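Local atomic coordinates of protein synthesis inhibitor I (Hordeum vulgare, PDB entry 4FBC), a protein that belongs to the plant ribosome-inactivating proteins and holds adenosine monophosphate in a pocket of its fold. Residues A17-Q22 and G189-K194; V51-E56 and P61-H66. The protein carries 3 engineered substitutions. One frame throughout, in Å; residues are numbered along the deposited sequence.

Interaction 1: A17-Q22 and G189-K194; sequences ATFNVQ and GLLHPK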
ATOM      1  N   ALA A  17       5.965   7.395   8.184  1.00 19.81           N
ATOM      2  CA  ALA A  17       4.825   8.277   7.939  1.00 19.91           C
ATOM      3  C   ALA A  17       3.836   8.106   9.078  1.00 22.18           C
ATOM      4  O   ALA A  17       3.530   6.984   9.475  1.00 19.69           O
ATOM      5  CB  ALA A  17       4.159   7.951   6.595  1.00 16.55           C
ATOM      6  N   THR A  18       3.318   9.213   9.603  1.00 19.95           N
ATOM      7  CA  THR A  18       2.441   9.144  10.760  1.00 19.19           C
ATOM      8  C   THR A  18       1.102   9.799  10.448  1.00 18.06           C
ATOM      9  O   THR A  18       1.052  10.851   9.801  1.00 21.48           O
ATOM     10  CB  THR A  18       3.095   9.815  11.994  1.00 25.63           C
ATOM     11  OG1 THR A  18       4.279   9.093  12.358  1.00 23.04           O
ATOM     12  CG2 THR A  18       2.145   9.825  13.182  1.00 21.52           C
ATOM     13  N   PHE A  19       0.019   9.156  10.875  1.00 19.79           N
ATOM     14  CA  PHE A  19      -1.307   9.740  10.728  1.00 21.58           C
ATOM     15  C   PHE A  19      -2.112   9.593  12.013  1.00 22.57           C
ATOM     16  O   PHE A  19      -2.186   8.515  12.603  1.00 20.29           O
ATOM     17  CB  PHE A  19      -2.058   9.107   9.548  1.00 18.97           C
ATOM     18  CG  PHE A  19      -3.434   9.683   9.321  1.00 20.27           C
ATOM     19  CD1 PHE A  19      -3.595  11.019   8.963  1.00 19.87           C
ATOM     20  CD2 PHE A  19      -4.567   8.889   9.464  1.00 20.57           C
ATOM     21  CE1 PHE A  19      -4.861  11.553   8.748  1.00 17.11           C
ATOM     22  CE2 PHE A  19      -5.846   9.413   9.251  1.00 21.26           C
ATOM     23  CZ  PHE A  19      -5.991  10.752   8.896  1.00 21.04           C
ATOM     24  N   ASN A  20      -2.712  10.699  12.445  1.00 20.28           N
ATOM     25  CA  ASN A  20      -3.656  10.702  13.548  1.00 21.27           C
ATOM     26  C   ASN A  20      -5.046  10.396  12.988  1.00 21.49           C
ATOM     27  O   ASN A  20      -5.544  11.124  12.131  1.00 23.99           O
ATOM     28  CB  ASN A  20      -3.586  12.075  14.238  1.00 26.48           C
ATOM     29  CG  ASN A  20      -4.813  12.401  15.072  1.00 24.05           C
ATOM     30  OD1 ASN A  20      -5.563  11.523  15.506  1.00 27.21           O
ATOM     31  ND2 ASN A  20      -5.013  13.692  15.314  1.00 30.84           N
ATOM     32  N   VAL A  21      -5.674   9.324  13.472  1.00 19.12           N
ATOM     33  CA  VAL A  21      -6.927   8.852  12.878  1.00 23.06           C
ATOM     34  C   VAL A  21      -8.098   9.822  13.044  1.00 23.66           C
ATOM     35  O   VAL A  21      -9.133   9.661  12.394  1.00 24.07           O
ATOM     36  CB  VAL A  21      -7.345   7.438  13.380  1.00 23.19           C
ATOM     37  CG1 VAL A  21      -6.191   6.463  13.243  1.00 24.46           C
ATOM     38  CG2 VAL A  21      -7.827   7.480  14.820  1.00 28.13           C
ATOM     39  N   GLN A  22      -7.946  10.823  13.907  1.00 25.62           N
ATOM     40  CA  GLN A  22      -8.993  11.832  14.068  1.00 26.78           C
ATOM     41  C   GLN A  22      -8.716  13.096  13.243  1.00 27.63           C
ATOM     42  O   GLN A  22      -9.495  14.057  13.285  1.00 23.80           O
ATOM     43  CB  GLN A  22      -9.212  12.175  15.552  1.00 25.60           C
ATOM     44  CG  GLN A  22      -9.802  11.026  16.393  1.00 30.79           C
ATOM     45  CD  GLN A  22     -11.202  10.586  15.940  1.00 38.08           C
ATOM     46  OE1 GLN A  22     -12.067  11.413  15.617  1.00 35.37           O
ATOM     47  NE2 GLN A  22     -11.430   9.273  15.923  1.00 35.81           N
ATOM     48  N   GLY A 189     -12.687  11.072   0.990  1.00 17.59           N
ATOM     49  CA  GLY A 189     -14.075  11.496   0.872  1.00 23.31           C
ATOM     50  C   GLY A 189     -14.955  11.038   2.015  1.00 23.86           C
ATOM     51  O   GLY A 189     -16.034  11.602   2.233  1.00 26.75           O
ATOM     52  N   LEU A 190     -14.506  10.014   2.737  1.00 22.49           N
ATOM     53  CA  LEU A 190     -15.241   9.490   3.889  1.00 22.60           C
ATOM     54  C   LEU A 190     -14.869  10.198   5.192  1.00 24.01           C
ATOM     55  O   LEU A 190     -15.561  10.048   6.202  1.00 24.91           O
ATOM     56  CB  LEU A 190     -14.996   7.985   4.043  1.00 22.46           C
ATOM     57  CG  LEU A 190     -15.421   7.092   2.877  1.00 24.84           C
ATOM     58  CD1 LEU A 190     -15.013   5.638   3.157  1.00 25.45           C
ATOM     59  CD2 LEU A 190     -16.917   7.194   2.601  1.00 28.04           C
ATOM     60  N   LEU A 191     -13.776  10.958   5.172  1.00 18.94           N
ATOM     61  CA  LEU A 191     -13.280  11.622   6.379  1.00 18.29           C
ATOM     62  C   LEU A 191     -13.836  13.034   6.483  1.00 21.71           C
ATOM     63  O   LEU A 191     -13.640  13.848   5.580  1.00 23.14           O
ATOM     64  CB  LEU A 191     -11.752  11.662   6.379  1.00 21.11           C
ATOM     65  CG  LEU A 191     -11.114  10.273   6.295  1.00 18.97           C
ATOM     66  CD1 LEU A 191      -9.612  10.371   6.304  1.00 20.29           C
ATOM     67  CD2 LEU A 191     -11.609   9.388   7.433  1.00 20.91           C
ATOM     68  N   HIS A 192     -14.533  13.311   7.583  1.00 18.44           N
ATOM     69  CA  HIS A 192     -15.195  14.601   7.773  1.00 21.58           C
ATOM     70  C   HIS A 192     -14.922  15.143   9.175  1.00 23.63           C
ATOM     71  O   HIS A 192     -14.506  14.396  10.058  1.00 24.24           O
ATOM     72  CB  HIS A 192     -16.705  14.447   7.581  1.00 20.09           C
ATOM     73  CG  HIS A 192     -17.096  13.785   6.297  1.00 21.00           C
ATOM     74  ND1 HIS A 192     -17.019  14.423   5.077  1.00 24.45           N
ATOM     75  CD2 HIS A 192     -17.594  12.553   6.046  1.00 24.26           C
ATOM     76  CE1 HIS A 192     -17.438  13.605   4.128  1.00 25.59           C
ATOM     77  NE2 HIS A 192     -17.796  12.464   4.689  1.00 25.65           N
ATOM     78  N   PRO A 193     -15.166  16.448   9.391  1.00 22.65           N
ATOM     79  CA  PRO A 193     -15.074  16.995  10.749  1.00 22.61           C
ATOM     80  C   PRO A 193     -16.148  16.403  11.662  1.00 21.88           C
ATOM     81  O   PRO A 193     -17.100  15.770  11.183  1.00 21.23           O
ATOM     82  CB  PRO A 193     -15.323  18.494  10.542  1.00 23.73           C
ATOM     83  CG  PRO A 193     -14.992  18.748   9.111  1.00 26.08           C
ATOM     84  CD  PRO A 193     -15.399  17.499   8.385  1.00 24.87           C
ATOM     85  N   LYS A 194     -16.000  16.601  12.969  1.00 21.96           N
ATOM     86  CA  LYS A 194     -16.905  15.977  13.930  1.00 24.47           C
ATOM     87  C   LYS A 194     -18.321  16.536  13.850  1.00 22.93           C
ATOM     88  O   LYS A 194     -19.263  15.905  14.320  1.00 25.59           O
ATOM     89  CB  LYS A 194     -16.350  16.088  15.356  1.00 34.76           C
ATOM     90  CG  LYS A 194     -15.176  15.152  15.599  1.00 37.29           C
ATOM     91  CD  LYS A 194     -14.463  15.433  16.915  1.00 45.43           C
ATOM     92  CE  LYS A 194     -13.025  14.898  16.881  1.00 43.13           C
ATOM     93  NZ  LYS A 194     -12.081  15.836  16.199  1.00 37.31           N
TER
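The backbones of Phe-19 to Gln-22 and Leu-191 to Lys-194 run about 40° apart in direction and stay well separated, the nearest CA atoms being those of Gln-22 and Pro-193 at 8.6 Å. The contact lies in the fold of a ribosome-inactivating protein. It joins the end of edge strand 16-20 of the mixed sheet to the loop that follows helix 181-190. Side chains alone bridge the gap, and no hydrogen bond crosses it. In the buried part, Phe-19 and Leu-191 point at each other from the two backbones. CZ of Phe-19 comes within 4.5 Å of the methyl CD1 of Leu-191. The methyl approaches the ring obliquely, and the touch is loose. Nearer the surface, Gln-22 and Lys-194 cross at about a right angle. Here OE1 of Gln-22 lies 3.8 Å from the methylene CE of Lys-194. The lysine chain is nearly extended until its last torsion, which is bent (chi4 82°). NZ of Lys-194 is left 4.5 Å from OE1 of Gln-22, too far for a bond. The lysine also touches a crystal neighbour, which may influence where its end lies. Arg-136 of helix 136-147 ties the two segments together. Its NH1 is hydrogen-bonded to Val-21 O and its NH2 to His-192 O. Phe-31 of helix 25-39 meets the ring of Phe-19, and Ser-25 and Tyr-28 of the same helix touch Leu-191. The chain turns after the strand through an Asx turn. Its bond runs from the backbone N of Gln-22 to OD1 of Asn-20, 3.0 Å long and nearly straight at 165°, with the donor well above the plane of the side-chain amide.

Interaction 2: V51-E56 and P61-H66; sequences VLPPVE and PSRWFH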
ATOM      1  N   VAL A  51       7.272   6.196  -9.893  1.00 11.06           N
ATOM      2  CA  VAL A  51       7.426   4.745 -10.072  1.00 13.23           C
ATOM      3  C   VAL A  51       8.356   4.279  -8.972  1.00 13.06           C
ATOM      4  O   VAL A  51       9.329   4.956  -8.663  1.00 15.01           O
ATOM      5  CB  VAL A  51       8.053   4.392 -11.440  1.00 11.72           C
ATOM      6  CG1 VAL A  51       8.139   2.868 -11.623  1.00 14.55           C
ATOM      7  CG2 VAL A  51       7.247   5.018 -12.583  1.00 14.67           C
ATOM      8  N   LEU A  52       8.038   3.145  -8.361  1.00 13.91           N
ATOM      9  CA  LEU A  52       8.894   2.560  -7.348  1.00 13.05           C
ATOM     10  C   LEU A  52      10.184   2.110  -8.017  1.00 12.23           C
ATOM     11  O   LEU A  52      10.188   1.785  -9.209  1.00 14.01           O
ATOM     12  CB  LEU A  52       8.198   1.357  -6.712  1.00 13.96           C
ATOM     13  CG  LEU A  52       7.063   1.680  -5.741  1.00 13.26           C
ATOM     14  CD1 LEU A  52       6.091   0.509  -5.633  1.00 14.68           C
ATOM     15  CD2 LEU A  52       7.672   1.977  -4.391  1.00 14.64           C
ATOM     16  N   PRO A  53      11.285   2.100  -7.258  1.00 13.90           N
ATOM     17  CA  PRO A  53      12.472   1.412  -7.782  1.00 13.78           C
ATOM     18  C   PRO A  53      12.171  -0.086  -7.918  1.00 13.71           C
ATOM     19  O   PRO A  53      11.259  -0.591  -7.241  1.00 17.53           O
ATOM     20  CB  PRO A  53      13.518   1.646  -6.689  1.00 16.64           C
ATOM     21  CG  PRO A  53      12.716   1.787  -5.414  1.00 15.09           C
ATOM     22  CD  PRO A  53      11.393   2.433  -5.823  1.00 13.17           C
ATOM     23  N   PRO A  54      12.922  -0.798  -8.784  1.00 14.73           N
ATOM     24  CA  PRO A  54      12.771  -2.257  -8.864  1.00 15.15           C
ATOM     25  C   PRO A  54      13.063  -2.917  -7.527  1.00 16.22           C
ATOM     26  O   PRO A  54      13.714  -2.318  -6.663  1.00 15.74           O
ATOM     27  CB  PRO A  54      13.865  -2.668  -9.867  1.00 16.16           C
ATOM     28  CG  PRO A  54      14.082  -1.447 -10.712  1.00 16.35           C
ATOM     29  CD  PRO A  54      13.892  -0.277  -9.760  1.00 13.95           C
ATOM     30  N   VAL A  55      12.577  -4.146  -7.361  1.00 14.99           N
ATOM     31  CA  VAL A  55      12.950  -4.988  -6.233  1.00 17.59           C
ATOM     32  C   VAL A  55      14.413  -5.405  -6.388  1.00 19.39           C
ATOM     33  O   VAL A  55      14.821  -5.806  -7.476  1.00 20.39           O
ATOM     34  CB  VAL A  55      12.055  -6.251  -6.190  1.00 21.12           C
ATOM     35  CG1 VAL A  55      12.547  -7.233  -5.124  1.00 19.99           C
ATOM     36  CG2 VAL A  55      10.590  -5.855  -5.959  1.00 18.56           C
ATOM     37  N   GLU A  56      15.189  -5.296  -5.313  1.00 20.83           N
ATOM     38  CA  GLU A  56      16.602  -5.668  -5.339  1.00 25.37           C
ATOM     39  C   GLU A  56      16.740  -7.163  -5.597  1.00 28.61           C
ATOM     40  O   GLU A  56      16.078  -7.981  -4.953  1.00 28.72           O
ATOM     41  CB  GLU A  56      17.294  -5.292  -4.021  1.00 27.29           C
ATOM     42  CG  GLU A  56      17.333  -3.785  -3.735  1.00 30.52           C
ATOM     43  CD  GLU A  56      17.978  -3.436  -2.396  1.00 31.95           C
ATOM     44  OE1 GLU A  56      17.697  -4.123  -1.389  1.00 26.35           O
ATOM     45  OE2 GLU A  56      18.768  -2.463  -2.346  1.00 33.98           O
ATOM     46  N   PRO A  61      13.939  -9.328   1.239  1.00 22.13           N
ATOM     47  CA  PRO A  61      13.474  -7.934   1.326  1.00 22.52           C
ATOM     48  C   PRO A  61      14.228  -7.137   2.389  1.00 21.40           C
ATOM     49  O   PRO A  61      14.105  -7.437   3.576  1.00 21.11           O
ATOM     50  CB  PRO A  61      11.999  -8.081   1.725  1.00 25.73           C
ATOM     51  CG  PRO A  61      11.605  -9.441   1.207  1.00 25.60           C
ATOM     52  CD  PRO A  61      12.829 -10.295   1.349  1.00 25.95           C
ATOM     53  N   SER A  62      14.999  -6.138   1.966  1.00 21.03           N
ATOM     54  CA  SER A  62      15.827  -5.373   2.899  1.00 23.73           C
ATOM     55  C   SER A  62      15.538  -3.867   2.911  1.00 22.37           C
ATOM     56  O   SER A  62      16.267  -3.097   3.544  1.00 22.32           O
ATOM     57  CB  SER A  62      17.318  -5.609   2.613  1.00 27.36           C
ATOM     58  OG  SER A  62      17.765  -4.825   1.518  1.00 35.36           O
ATOM     59  N   ARG A  63      14.480  -3.451   2.217  1.00 20.96           N
ATOM     60  CA  ARG A  63      14.072  -2.044   2.190  1.00 19.45           C
ATOM     61  C   ARG A  63      12.652  -1.908   2.739  1.00 17.04           C
ATOM     62  O   ARG A  63      11.704  -2.432   2.149  1.00 17.76           O
ATOM     63  CB  ARG A  63      14.164  -1.487   0.760  1.00 17.59           C
ATOM     64  CG  ARG A  63      15.574  -1.448   0.192  1.00 21.70           C
ATOM     65  CD  ARG A  63      15.617  -0.808  -1.189  1.00 22.11           C
ATOM     66  NE  ARG A  63      15.206   0.596  -1.131  1.00 20.19           N
ATOM     67  CZ  ARG A  63      14.037   1.043  -1.571  1.00 21.62           C
ATOM     68  NH1 ARG A  63      13.175   0.199  -2.129  1.00 17.33           N
ATOM     69  NH2 ARG A  63      13.734   2.333  -1.466  1.00 19.37           N
ATOM     70  N   TRP A  64      12.521  -1.218   3.872  1.00 17.31           N
ATOM     71  CA  TRP A  64      11.252  -1.124   4.606  1.00 15.72           C
ATOM     72  C   TRP A  64      10.939   0.312   5.002  1.00 17.87           C
ATOM     73  O   TRP A  64      11.845   1.134   5.120  1.00 19.33           O
ATOM     74  CB  TRP A  64      11.333  -1.967   5.886  1.00 18.80           C
ATOM     75  CG  TRP A  64      11.505  -3.437   5.602  1.00 16.72           C
ATOM     76  CD1 TRP A  64      12.672  -4.088   5.327  1.00 21.62           C
ATOM     77  CD2 TRP A  64      10.467  -4.425   5.551  1.00 18.02           C
ATOM     78  NE1 TRP A  64      12.423  -5.425   5.107  1.00 18.95           N
ATOM     79  CE2 TRP A  64      11.078  -5.657   5.247  1.00 18.85           C
ATOM     80  CE3 TRP A  64       9.088  -4.389   5.746  1.00 16.66           C
ATOM     81  CZ2 TRP A  64      10.349  -6.840   5.119  1.00 18.71           C
ATOM     82  CZ3 TRP A  64       8.362  -5.565   5.621  1.00 17.94           C
ATOM     83  CH2 TRP A  64       8.997  -6.775   5.313  1.00 21.18           C
ATOM     84  N   PHE A  65       9.652   0.621   5.177  1.00 18.85           N
ATOM     85  CA  PHE A  65       9.258   1.851   5.865  1.00 18.01           C
ATOM     86  C   PHE A  65       8.226   1.534   6.933  1.00 19.15           C
ATOM     87  O   PHE A  65       7.658   0.439   6.941  1.00 19.25           O
ATOM     88  CB  PHE A  65       8.782   2.960   4.896  1.00 17.30           C
ATOM     89  CG  PHE A  65       7.458   2.692   4.217  1.00 18.87           C
ATOM     90  CD1 PHE A  65       7.396   1.875   3.092  1.00 17.51           C
ATOM     91  CD2 PHE A  65       6.294   3.319   4.652  1.00 17.83           C
ATOM     92  CE1 PHE A  65       6.187   1.641   2.434  1.00 15.33           C
ATOM     93  CE2 PHE A  65       5.071   3.094   4.000  1.00 17.47           C
ATOM     94  CZ  PHE A  65       5.021   2.252   2.889  1.00 14.16           C
ATOM     95  N   HIS A  66       8.020   2.468   7.856  1.00 16.65           N
ATOM     96  CA  HIS A  66       6.982   2.337   8.871  1.00 18.27           C
ATOM     97  C   HIS A  66       5.846   3.320   8.652  1.00 17.49           C
ATOM     98  O   HIS A  66       6.051   4.444   8.189  1.00 19.85           O
ATOM     99  CB  HIS A  66       7.551   2.551  10.275  1.00 20.46           C
ATOM    100  CG  HIS A  66       8.407   1.421  10.752  1.00 18.87           C
ATOM    101  ND1 HIS A  66       9.006   1.415  11.995  1.00 22.53           N
ATOM    102  CD2 HIS A  66       8.767   0.261  10.152  1.00 19.17           C
ATOM    103  CE1 HIS A  66       9.699   0.298  12.138  1.00 23.36           C
ATOM    104  NE2 HIS A  66       9.574  -0.417  11.034  1.00 20.21           N
TER
HETATM  105  O   HOH W   1      14.247  -1.895  -3.934  1.00 15.88           O
HETATM  106  O   HOH W   2      15.653  -5.621  -0.853  1.00 22.78           O
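The carboxylate of Glu-56 lies across the CG-CD part of Arg-63, with CD of Glu-56 3.7 Å from CD of Arg-63. The two side chains cross at about a right angle, and the carboxylate and guanidinium planes are 67° apart. OE2 of Glu-56 and NE of Arg-63 are 4.8 Å apart, too far for a salt bridge, though the opposite charges may still favour the approach. The bend in the arginine chain (chi3 64°) turns its guanidinium toward Pro-53. There CG of Pro-53 packs obliquely on the group, 3.7 Å from NH1 of Arg-63. Residues 52-56 have the backbone angles of a polyproline II stretch, which sets Pro-53 and Glu-56 towards the other segment and turns Pro-54 away.

Two waters join the segments. Water 1 donates to Pro-54 O at 2.8 Å and accepts from Arg-63 NH1 at 3.0 Å. Water 2 donates to OE1 of Glu-56 at 2.6 Å and accepts from the backbone N of Ser-62 at 2.9 Å. OE1 of Glu-56 also lies 3.0 Å from OG of Ser-62. Within 61-66, the indole NE1 of Trp-64 donates to Pro-61 O at 154°, with the donor above the carbonyl plane. This bond links the indole back to a loop residue before the strand.

The strongest partner of Arg-63 is the chain end: its NH2 forms a salt bridge with OXT of Lys-282. The contact joins the loop before strand 64-70 to the start of that strand. Helix 269-278 packs on it, with Phe-276 touching both Pro-53 and Arg-63, and Ala-272 and Leu-273 touching Pro-54. Arg-83 of strand 78-83 touches Pro-61 and Trp-64.

Overall arrangement
Interactions 1 and 2 are far apart, about 27 Å between their centres, with the middle of the chain between them. They meet through the mixed sheet. Strands 16-20 and 64-70 are parallel neighbours in it, and Ala-17 N lies 3.0 Å from His-66 O, a probable hydrogen bond. In sequence, residues 51-66 fall between the two segments of interaction 1. None of the four segments supplies a residue of the adenosine monophosphate pocket. That pocket draws Leu-89 and Glu-90 from strand 89-93 of the same sheet, and Leu-171 and Arg-179 from helix 157-179. The shared sheet is the structural connection between the contacts and the pocket.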